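Local coordinates for protein putative hydrolase (Campylobacter jejuni, PDB 3D6L) that probably hydrolyses long-chain fatty acyl-CoA thioesters, working as a hexameric hot dog fold thioesterase, at residues 40-48 with 124-132. Numbering follows the deposited sequence.
Sequences AARELSPER and ISEELKRIH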
ATOM      1  N   ALA A  40       0.660 -17.679 -17.138  1.00 15.00           N
ATOM      2  CA  ALA A  40       0.229 -18.644 -18.145  1.00 15.26           C
ATOM      3  C   ALA A  40       0.953 -18.421 -19.462  1.00 15.53           C
ATOM      4  O   ALA A  40       1.396 -19.380 -20.094  1.00 15.78           O
ATOM      5  CB  ALA A  40      -1.276 -18.586 -18.348  1.00 15.17           C
ATOM      6  N   ALA A  41       1.071 -17.156 -19.864  1.00 15.84           N
ATOM      7  CA  ALA A  41       1.754 -16.782 -21.104  1.00 16.16           C
ATOM      8  C   ALA A  41       3.254 -17.090 -21.069  1.00 16.71           C
ATOM      9  O   ALA A  41       3.829 -17.474 -22.086  1.00 16.71           O
ATOM     10  CB  ALA A  41       1.511 -15.314 -21.421  1.00 15.55           C
ATOM     11  N   ARG A  42       3.879 -16.925 -19.903  1.00 17.65           N
ATOM     12  CA  ARG A  42       5.306 -17.229 -19.746  1.00 18.90           C
ATOM     13  C   ARG A  42       5.655 -18.721 -19.894  1.00 19.50           C
ATOM     14  O   ARG A  42       6.810 -19.057 -20.141  1.00 19.40           O
ATOM     15  CB  ARG A  42       5.863 -16.666 -18.436  1.00 18.52           C
ATOM     16  CG  ARG A  42       6.318 -15.215 -18.533  1.00 19.36           C
ATOM     17  CD  ARG A  42       7.169 -14.795 -17.330  1.00 19.59           C
ATOM     18  NE  ARG A  42       6.466 -15.023 -16.065  1.00 23.04           N
ATOM     19  CZ  ARG A  42       5.616 -14.167 -15.493  1.00 24.57           C
ATOM     20  NH1 ARG A  42       5.351 -12.987 -16.053  1.00 23.87           N
ATOM     21  NH2 ARG A  42       5.032 -14.492 -14.339  1.00 25.71           N
ATOM     22  N   GLU A  43       4.668 -19.608 -19.757  1.00 20.44           N
ATOM     23  CA  GLU A  43       4.857 -21.015 -20.132  1.00 21.79           C
ATOM     24  C   GLU A  43       5.293 -21.166 -21.601  1.00 22.17           C
ATOM     25  O   GLU A  43       5.905 -22.176 -21.986  1.00 22.75           O
ATOM     26  CB  GLU A  43       3.580 -21.817 -19.905  1.00 22.01           C
ATOM     27  CG  GLU A  43       3.344 -22.221 -18.462  1.00 23.90           C
ATOM     28  CD  GLU A  43       1.930 -22.735 -18.226  1.00 27.83           C
ATOM     29  OE1 GLU A  43       1.582 -22.997 -17.046  1.00 28.27           O
ATOM     30  OE2 GLU A  43       1.158 -22.859 -19.217  1.00 29.39           O
ATOM     31  N   LEU A  44       4.968 -20.162 -22.413  1.00 22.18           N
ATOM     32  CA  LEU A  44       5.393 -20.127 -23.805  1.00 22.19           C
ATOM     33  C   LEU A  44       6.544 -19.160 -24.028  1.00 22.21           C
ATOM     34  O   LEU A  44       7.100 -19.097 -25.122  1.00 21.88           O
ATOM     35  CB  LEU A  44       4.210 -19.779 -24.709  1.00 22.13           C
ATOM     36  CG  LEU A  44       3.324 -20.987 -24.995  1.00 22.12           C
ATOM     37  CD1 LEU A  44       1.871 -20.582 -25.062  1.00 23.50           C
ATOM     38  CD2 LEU A  44       3.766 -21.665 -26.269  1.00 21.70           C
ATOM     39  N   SER A  45       6.901 -18.423 -22.977  1.00 22.58           N
ATOM     40  CA  SER A  45       7.932 -17.395 -23.041  1.00 22.95           C
ATOM     41  C   SER A  45       8.483 -17.114 -21.642  1.00 23.39           C
ATOM     42  O   SER A  45       8.158 -16.081 -21.041  1.00 23.37           O
ATOM     43  CB  SER A  45       7.351 -16.118 -23.650  1.00 23.03           C
ATOM     44  OG  SER A  45       8.275 -15.049 -23.586  1.00 23.17           O
ATOM     45  N   PRO A  46       9.336 -18.022 -21.130  1.00 23.69           N
ATOM     46  CA  PRO A  46       9.792 -18.077 -19.732  1.00 23.95           C
ATOM     47  C   PRO A  46      10.372 -16.782 -19.144  1.00 24.39           C
ATOM     48  O   PRO A  46      10.047 -16.445 -17.997  1.00 24.73           O
ATOM     49  CB  PRO A  46      10.855 -19.179 -19.756  1.00 24.18           C
ATOM     50  CG  PRO A  46      10.454 -20.051 -20.905  1.00 23.83           C
ATOM     51  CD  PRO A  46       9.938 -19.099 -21.936  1.00 23.84           C
ATOM     52  N   GLU A  47      11.215 -16.075 -19.900  1.00 24.53           N
ATOM     53  CA  GLU A  47      11.907 -14.879 -19.384  1.00 24.83           C
ATOM     54  C   GLU A  47      10.998 -13.705 -19.036  1.00 23.75           C
ATOM     55  O   GLU A  47      11.060 -13.190 -17.922  1.00 23.61           O
ATOM     56  CB  GLU A  47      13.000 -14.390 -20.348  1.00 25.51           C
ATOM     57  CG  GLU A  47      14.331 -15.118 -20.207  1.00 28.97           C
ATOM     58  CD  GLU A  47      14.493 -16.236 -21.231  1.00 34.02           C
ATOM     59  OE1 GLU A  47      13.463 -16.800 -21.691  1.00 35.60           O
ATOM     60  OE2 GLU A  47      15.662 -16.543 -21.581  1.00 36.06           O
ATOM     61  N   ARG A  48      10.175 -13.279 -19.993  1.00 22.61           N
ATOM     62  CA  ARG A  48       9.371 -12.071 -19.835  1.00 21.69           C
ATOM     63  C   ARG A  48       8.238 -11.996 -20.859  1.00 21.24           C
ATOM     64  O   ARG A  48       8.385 -12.416 -22.005  1.00 21.41           O
ATOM     65  CB  ARG A  48      10.265 -10.825 -19.959  1.00 21.71           C
ATOM     66  CG  ARG A  48       9.636  -9.524 -19.474  1.00 21.84           C
ATOM     67  CD  ARG A  48      10.453  -8.317 -19.890  1.00 21.46           C
ATOM     68  NE  ARG A  48       9.652  -7.101 -19.802  1.00 22.07           N
ATOM     69  CZ  ARG A  48      10.113  -5.864 -19.976  1.00 22.46           C
ATOM     70  NH1 ARG A  48      11.389  -5.643 -20.253  1.00 22.49           N
ATOM     71  NH2 ARG A  48       9.290  -4.835 -19.863  1.00 22.64           N
ATOM     72  N   ILE A 124       8.318 -16.930 -30.421  1.00 30.37           N
ATOM     73  CA  ILE A 124       8.044 -18.075 -29.554  1.00 29.93           C
ATOM     74  C   ILE A 124       8.572 -19.358 -30.204  1.00 30.01           C
ATOM     75  O   ILE A 124       8.345 -19.600 -31.398  1.00 29.80           O
ATOM     76  CB  ILE A 124       6.526 -18.210 -29.252  1.00 29.62           C
ATOM     77  CG1 ILE A 124       5.984 -16.914 -28.638  1.00 29.05           C
ATOM     78  CG2 ILE A 124       6.256 -19.408 -28.335  1.00 29.10           C
ATOM     79  CD1 ILE A 124       4.488 -16.747 -28.734  1.00 26.53           C
ATOM     80  N   SER A 125       9.271 -20.168 -29.409  1.00 29.98           N
ATOM     81  CA  SER A 125       9.862 -21.414 -29.889  1.00 30.01           C
ATOM     82  C   SER A 125       8.784 -22.420 -30.263  1.00 30.16           C
ATOM     83  O   SER A 125       7.829 -22.618 -29.511  1.00 30.16           O
ATOM     84  CB  SER A 125      10.796 -22.014 -28.835  1.00 30.04           C
ATOM     85  OG  SER A 125      10.072 -22.747 -27.867  1.00 29.31           O
ATOM     86  N   GLU A 126       8.951 -23.052 -31.423  1.00 30.31           N
ATOM     87  CA  GLU A 126       7.990 -24.044 -31.922  1.00 31.15           C
ATOM     88  C   GLU A 126       7.814 -25.247 -30.977  1.00 30.46           C
ATOM     89  O   GLU A 126       6.753 -25.880 -30.958  1.00 30.25           O
ATOM     90  CB  GLU A 126       8.310 -24.476 -33.381  1.00 31.15           C
ATOM     91  CG  GLU A 126       9.774 -24.245 -33.843  1.00 32.66           C
ATOM     92  CD  GLU A 126      10.119 -24.881 -35.204  1.00 33.30           C
ATOM     93  OE1 GLU A 126       9.671 -24.349 -36.254  1.00 36.25           O
ATOM     94  OE2 GLU A 126      10.864 -25.901 -35.225  1.00 35.13           O
ATOM     95  N   GLU A 127       8.845 -25.534 -30.181  1.00 30.19           N
ATOM     96  CA  GLU A 127       8.794 -26.616 -29.200  1.00 30.08           C
ATOM     97  C   GLU A 127       7.768 -26.370 -28.093  1.00 29.42           C
ATOM     98  O   GLU A 127       7.003 -27.264 -27.746  1.00 29.21           O
ATOM     99  CB  GLU A 127      10.166 -26.857 -28.581  1.00 30.07           C
ATOM    100  CG  GLU A 127      10.172 -27.988 -27.544  1.00 30.72           C
ATOM    101  CD  GLU A 127      11.538 -28.212 -26.929  1.00 31.47           C
ATOM    102  OE1 GLU A 127      12.518 -28.366 -27.698  1.00 34.37           O
ATOM    103  OE2 GLU A 127      11.635 -28.250 -25.679  1.00 32.44           O
ATOM    104  N   LEU A 128       7.771 -25.161 -27.536  1.00 29.07           N
ATOM    105  CA  LEU A 128       6.840 -24.797 -26.475  1.00 28.79           C
ATOM    106  C   LEU A 128       5.418 -24.722 -27.010  1.00 29.05           C
ATOM    107  O   LEU A 128       4.465 -25.057 -26.301  1.00 28.88           O
ATOM    108  CB  LEU A 128       7.239 -23.473 -25.828  1.00 28.64           C
ATOM    109  CG  LEU A 128       8.572 -23.417 -25.076  1.00 28.18           C
ATOM    110  CD1 LEU A 128       8.818 -22.001 -24.598  1.00 28.17           C
ATOM    111  CD2 LEU A 128       8.632 -24.401 -23.914  1.00 27.84           C
ATOM    112  N   LYS A 129       5.284 -24.289 -28.262  1.00 29.38           N
ATOM    113  CA  LYS A 129       4.003 -24.332 -28.960  1.00 29.71           C
ATOM    114  C   LYS A 129       3.519 -25.768 -29.107  1.00 30.27           C
ATOM    115  O   LYS A 129       2.342 -26.038 -28.871  1.00 30.71           O
ATOM    116  CB  LYS A 129       4.091 -23.673 -30.336  1.00 29.51           C
ATOM    117  CG  LYS A 129       4.269 -22.174 -30.308  1.00 28.75           C
ATOM    118  CD  LYS A 129       3.925 -21.594 -31.661  1.00 28.94           C
ATOM    119  CE  LYS A 129       4.674 -20.304 -31.925  1.00 29.23           C
ATOM    120  NZ  LYS A 129       4.457 -19.843 -33.321  1.00 29.06           N
ATOM    121  N   ARG A 130       4.424 -26.679 -29.482  1.00 30.63           N
ATOM    122  CA  ARG A 130       4.088 -28.100 -29.647  1.00 30.80           C
ATOM    123  C   ARG A 130       3.609 -28.753 -28.351  1.00 31.45           C
ATOM    124  O   ARG A 130       2.618 -29.480 -28.360  1.00 31.68           O
ATOM    125  CB  ARG A 130       5.258 -28.900 -30.234  1.00 30.89           C
ATOM    126  CG  ARG A 130       5.354 -28.863 -31.761  1.00 30.94           C
ATOM    127  CD  ARG A 130       6.284 -29.954 -32.318  1.00 29.79           C
ATOM    128  NE  ARG A 130       7.622 -29.907 -31.725  1.00 28.39           N
ATOM    129  CZ  ARG A 130       8.623 -29.133 -32.142  1.00 27.30           C
ATOM    130  NH1 ARG A 130       8.462 -28.317 -33.176  1.00 26.11           N
ATOM    131  NH2 ARG A 130       9.795 -29.173 -31.516  1.00 26.76           N
ATOM    132  N   ILE A 131       4.302 -28.489 -27.241  1.00 32.04           N
ATOM    133  CA  ILE A 131       3.928 -29.092 -25.955  1.00 32.81           C
ATOM    134  C   ILE A 131       2.698 -28.449 -25.306  1.00 33.13           C
ATOM    135  O   ILE A 131       2.233 -28.913 -24.259  1.00 33.16           O
ATOM    136  CB  ILE A 131       5.110 -29.174 -24.934  1.00 32.82           C
ATOM    137  CG1 ILE A 131       5.697 -27.798 -24.633  1.00 33.00           C
ATOM    138  CG2 ILE A 131       6.183 -30.126 -25.435  1.00 32.96           C
ATOM    139  CD1 ILE A 131       6.712 -27.803 -23.504  1.00 32.95           C
ATOM    140  N   HIS A 132       2.182 -27.389 -25.929  1.00 33.72           N
ATOM    141  CA  HIS A 132       0.971 -26.708 -25.457  1.00 34.16           C
ATOM    142  C   HIS A 132      -0.207 -26.837 -26.438  1.00 34.28           C
ATOM    143  O   HIS A 132      -1.233 -26.167 -26.289  1.00 34.45           O
ATOM    144  CB  HIS A 132       1.268 -25.238 -25.122  1.00 34.14           C
ATOM    145  CG  HIS A 132       2.040 -25.055 -23.851  1.00 34.97           C
ATOM    146  ND1 HIS A 132       3.389 -24.768 -23.831  1.00 35.67           N
ATOM    147  CD2 HIS A 132       1.654 -25.136 -22.554  1.00 35.48           C
ATOM    148  CE1 HIS A 132       3.800 -24.677 -22.578  1.00 35.55           C
ATOM    149  NE2 HIS A 132       2.766 -24.893 -21.784  1.00 35.97           N
TER
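Leu-44 and Leu-128 bring the two backbones to within 5.6 Å of each other, CA to CA, where the turn that follows helix 26-42 meets the short helix 126-130. Leu-44 buries more surface than any other residue here. With CG anti to its own carbonyl carbon (chi1 -81°), its side chain reaches the C-terminal helix, where Leu-44 CD2 lies against the peptide joining Leu-128 to Lys-129, 3.5 Å from Leu-128 O. Leu-128 CB and, from the loop leading into the helix, Ile-124 CG2 are each 3.9 Å from Leu-44 CD2. The contact is reciprocal: Leu-128 CD1 sits 3.4 Å from Leu-44 O, and the same methyl meets the Pro-46 ring at its CD atom. On the sheet side, Leu-44 and Ile-124 both rest on Val-78 and Ile-83, so the leucine also joins the last helix to the strands.

On another flank, the ring of His-132 slides past Leu-44, and His-132 CE1 comes 3.3 Å from Glu-43 O. Its rotation is fixed from within its own segment, since His-132 ND1 donates to Leu-128 O at 2.7 Å, with the acceptor close to the ring plane. The Glu-43 side chain crosses that of His-132 at about a right angle; although carboxylate and ring planes are 10° apart, Glu-43 OE2 stands off beside His-132 NE2 at 3.6 Å. Lys-129 adds its aliphatic CG beside Leu-44, while its NZ bonds to Gly-79 O.

As an example of a C-terminal helix packed against a hot dog fold, this contact joins the exit of the fold's long central helix to the chain after the last strand. Its chemistry is mainly apolar: leucine and isoleucine methyls pack against each other and against backbone carbonyls, and the polar bond of His-132 orients the ring that covers their side.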